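Local coordinates for protein MdcE (Pseudomonas aeruginosa, PDB 5VIP) that probably serves as the gamma subunit of a biotin-independent malonate decarboxylase, taking part in carboxyl transfer, at residues L81-L95 / Q129-A141. Sequence-based numbering, arbitrary orientation.
Sequences LLEGWGLAAAVDEAL and QALAGAVDAYARA
Trp85 reaches across to Ala130 with its indole, lying face-on over a methyl and a backbone carbon. Its CB begins directed away from helix 129-141, but CG, set beside the backbone N (chi1 -73°), brings the ring back. CD1 and NE1 rest against Ala130 CB, whose methyl stands 3.5 Å from the centroid of the five-membered ring of Trp85, a CH-pi contact. Trp85 CE2 comes 3.4 Å from Ala130 CA; farther out, its CZ2 and CH2 meet Gln129 O and CG, and its CZ3 ends 3.9 Å from Gly133 CA. An aromatic side chain of another protein chain stacks on the indole. Gly84, against Ala130 O, and Gly133, beside Trp85, bring the helices close: their axes approach to 7.1 Å, crossing at 23°. Both pack on the mixed sheet through strands 56-63 and 106-113, as in the crotonase-like fold of related carboxyltransferase subunits. Val91 CG2 makes a CH-pi contact over a face of the Tyr138 ring, whose OH hydrogen-bonds His164. Near the C-terminal ends, Arg140 NH1 and NH2 engage Asp92 OD1 end-on in a salt bridge, at 3.0 and 2.9 Å, guanidinium and carboxylate planes 60° apart, while NE salt-bridges Asp136 OD2, fixing the guanidinium's rotation.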
# COMPACT_ATOMS: atom_id res chain seq x y z
N LEU A 81 5.02 11.64 7.50
CA LEU A 81 4.46 12.53 6.48
C LEU A 81 5.50 13.00 5.46
O LEU A 81 5.25 13.00 4.25
CB LEU A 81 3.80 13.74 7.15
CG LEU A 81 2.55 13.39 7.95
CD1 LEU A 81 2.30 14.42 9.02
CD2 LEU A 81 1.34 13.30 7.00
N LEU A 82 6.65 13.43 5.96
CA LEU A 82 7.66 13.99 5.07
C LEU A 82 8.31 12.90 4.25
O LEU A 82 8.71 13.12 3.11
CB LEU A 82 8.72 14.76 5.87
CG LEU A 82 8.14 15.95 6.64
CD1 LEU A 82 9.20 16.60 7.51
CD2 LEU A 82 7.54 16.96 5.67
N GLU A 83 8.41 11.71 4.83
CA GLU A 83 9.06 10.60 4.17
C GLU A 83 8.20 10.07 3.04
O GLU A 83 8.70 9.81 1.95
CB GLU A 83 9.39 9.48 5.16
CG GLU A 83 10.41 9.89 6.23
CD GLU A 83 9.88 10.95 7.19
OE1 GLU A 83 8.73 10.80 7.67
OE2 GLU A 83 10.61 11.94 7.45
N GLY A 84 6.90 9.91 3.31
CA GLY A 84 5.95 9.52 2.30
C GLY A 84 5.91 10.49 1.13
O GLY A 84 6.10 10.10 -0.02
N TRP A 85 5.67 11.77 1.41
CA TRP A 85 5.58 12.72 0.31
C TRP A 85 6.95 12.93 -0.31
O TRP A 85 7.04 13.15 -1.51
CB TRP A 85 4.98 14.05 0.77
CG TRP A 85 3.50 14.00 1.04
CD1 TRP A 85 2.87 14.28 2.22
CD2 TRP A 85 2.46 13.64 0.11
NE1 TRP A 85 1.51 14.14 2.08
CE2 TRP A 85 1.23 13.74 0.80
CE3 TRP A 85 2.45 13.25 -1.23
CZ2 TRP A 85 0.00 13.46 0.18
CZ3 TRP A 85 1.23 12.98 -1.84
CH2 TRP A 85 0.02 13.08 -1.14
N GLY A 86 8.01 12.86 0.50
CA GLY A 86 9.36 13.01 -0.01
C GLY A 86 9.76 11.93 -1.01
O GLY A 86 10.38 12.21 -2.05
N LEU A 87 9.41 10.69 -0.70
CA LEU A 87 9.63 9.57 -1.62
C LEU A 87 8.87 9.77 -2.93
O LEU A 87 9.41 9.57 -4.01
CB LEU A 87 9.21 8.24 -0.98
CG LEU A 87 10.20 7.64 0.01
CD1 LEU A 87 9.60 6.42 0.70
CD2 LEU A 87 11.49 7.27 -0.71
N ALA A 88 7.60 10.15 -2.81
CA ALA A 88 6.76 10.40 -3.97
C ALA A 88 7.42 11.42 -4.89
O ALA A 88 7.51 11.23 -6.10
CB ALA A 88 5.37 10.89 -3.53
N ALA A 89 7.89 12.51 -4.28
CA ALA A 89 8.54 13.58 -5.02
C ALA A 89 9.83 13.12 -5.70
O ALA A 89 10.06 13.43 -6.88
CB ALA A 89 8.81 14.78 -4.09
N ALA A 90 10.67 12.38 -4.97
CA ALA A 90 11.95 11.92 -5.51
C ALA A 90 11.74 10.89 -6.63
O ALA A 90 12.46 10.89 -7.63
CB ALA A 90 12.83 11.33 -4.40
N VAL A 91 10.75 10.02 -6.47
CA VAL A 91 10.46 9.05 -7.52
C VAL A 91 9.84 9.74 -8.73
O VAL A 91 10.24 9.48 -9.87
CB VAL A 91 9.55 7.93 -7.00
CG1 VAL A 91 9.07 7.06 -8.16
CG2 VAL A 91 10.31 7.08 -5.95
N ASP A 92 8.89 10.63 -8.50
CA ASP A 92 8.27 11.33 -9.62
C ASP A 92 9.29 12.19 -10.38
O ASP A 92 9.17 12.38 -11.59
CB ASP A 92 7.10 12.19 -9.16
CG ASP A 92 6.05 12.37 -10.23
OD1 ASP A 92 5.42 11.36 -10.61
OD2 ASP A 92 5.87 13.51 -10.72
N GLU A 93 10.28 12.71 -9.66
CA GLU A 93 11.35 13.49 -10.29
C GLU A 93 12.08 12.65 -11.33
O GLU A 93 12.29 13.09 -12.45
CB GLU A 93 12.34 14.01 -9.24
CG GLU A 93 13.54 14.72 -9.86
CD GLU A 93 14.58 15.16 -8.83
OE1 GLU A 93 14.94 14.37 -7.93
OE2 GLU A 93 15.05 16.32 -8.93
N ALA A 94 12.46 11.43 -10.96
CA ALA A 94 13.12 10.52 -11.89
C ALA A 94 12.21 10.13 -13.06
O ALA A 94 12.66 10.07 -14.20
CB ALA A 94 13.61 9.28 -11.16
N LEU A 95 10.94 9.87 -12.77
CA LEU A 95 9.99 9.45 -13.80
C LEU A 95 9.84 10.52 -14.89
O LEU A 95 9.86 10.22 -16.09
CB LEU A 95 8.63 9.14 -13.15
CG LEU A 95 7.44 8.73 -14.02
CD1 LEU A 95 7.70 7.40 -14.72
CD2 LEU A 95 6.17 8.63 -13.18
N GLN A 129 -2.50 9.20 3.21
CA GLN A 129 -2.48 9.79 1.88
C GLN A 129 -1.04 10.02 1.43
O GLN A 129 -0.70 9.86 0.25
CB GLN A 129 -3.26 11.12 1.86
CG GLN A 129 -3.38 11.76 0.48
CD GLN A 129 -4.17 10.89 -0.50
OE1 GLN A 129 -5.40 10.85 -0.46
NE2 GLN A 129 -3.45 10.18 -1.35
N ALA A 130 -0.20 10.41 2.38
CA ALA A 130 1.22 10.60 2.12
C ALA A 130 1.87 9.30 1.68
O ALA A 130 2.64 9.27 0.72
CB ALA A 130 1.92 11.16 3.36
N LEU A 131 1.55 8.22 2.39
CA LEU A 131 2.12 6.92 2.02
C LEU A 131 1.52 6.45 0.69
O LEU A 131 2.20 5.82 -0.10
CB LEU A 131 1.89 5.88 3.12
CG LEU A 131 3.02 5.84 4.18
CD1 LEU A 131 3.29 7.22 4.77
CD2 LEU A 131 2.68 4.84 5.27
N ALA A 132 0.25 6.77 0.45
CA ALA A 132 -0.35 6.48 -0.85
C ALA A 132 0.39 7.20 -1.97
O ALA A 132 0.54 6.66 -3.07
CB ALA A 132 -1.82 6.86 -0.86
N GLY A 133 0.80 8.44 -1.72
CA GLY A 133 1.60 9.19 -2.68
C GLY A 133 2.88 8.44 -3.07
O GLY A 133 3.25 8.39 -4.25
N ALA A 134 3.55 7.86 -2.08
CA ALA A 134 4.77 7.10 -2.34
C ALA A 134 4.49 5.85 -3.18
O ALA A 134 5.21 5.55 -4.13
CB ALA A 134 5.47 6.72 -1.03
N VAL A 135 3.44 5.12 -2.79
CA VAL A 135 3.05 3.91 -3.50
C VAL A 135 2.69 4.22 -4.96
O VAL A 135 3.12 3.54 -5.89
CB VAL A 135 1.85 3.21 -2.79
CG1 VAL A 135 1.28 2.09 -3.63
CG2 VAL A 135 2.31 2.64 -1.45
N ASP A 136 1.88 5.26 -5.14
CA ASP A 136 1.46 5.66 -6.48
C ASP A 136 2.67 6.01 -7.36
O ASP A 136 2.75 5.57 -8.51
CB ASP A 136 0.48 6.84 -6.40
CG ASP A 136 -0.14 7.17 -7.75
OD1 ASP A 136 -0.96 6.37 -8.24
OD2 ASP A 136 0.20 8.23 -8.31
N ALA A 137 3.62 6.77 -6.82
CA ALA A 137 4.80 7.15 -7.61
C ALA A 137 5.64 5.91 -8.00
O ALA A 137 6.02 5.75 -9.17
CB ALA A 137 5.64 8.15 -6.84
N TYR A 138 5.92 5.05 -7.03
CA TYR A 138 6.67 3.83 -7.30
C TYR A 138 5.98 2.93 -8.33
O TYR A 138 6.61 2.44 -9.29
CB TYR A 138 6.87 3.04 -6.01
CG TYR A 138 8.12 3.37 -5.21
CD1 TYR A 138 9.39 3.16 -5.74
CD2 TYR A 138 8.02 3.81 -3.89
CE1 TYR A 138 10.54 3.40 -4.98
CE2 TYR A 138 9.16 4.06 -3.11
CZ TYR A 138 10.42 3.85 -3.67
OH TYR A 138 11.57 4.08 -2.93
N ALA A 139 4.68 2.72 -8.16
CA ALA A 139 3.93 1.88 -9.10
C ALA A 139 3.91 2.48 -10.51
O ALA A 139 4.07 1.77 -11.50
CB ALA A 139 2.48 1.68 -8.59
N ARG A 140 3.68 3.79 -10.61
CA ARG A 140 3.66 4.44 -11.91
C ARG A 140 5.01 4.33 -12.59
O ARG A 140 5.10 4.07 -13.79
CB ARG A 140 3.25 5.92 -11.78
CG ARG A 140 1.75 6.13 -11.61
CD ARG A 140 1.35 7.59 -11.68
NE ARG A 140 1.84 8.35 -10.52
CZ ARG A 140 2.79 9.27 -10.59
NH1 ARG A 140 3.34 9.57 -11.75
NH2 ARG A 140 3.17 9.91 -9.49
N ALA A 141 6.07 4.49 -11.81
CA ALA A 141 7.43 4.32 -12.33
C ALA A 141 7.63 2.91 -12.86
O ALA A 141 8.17 2.73 -13.95
CB ALA A 141 8.46 4.65 -11.26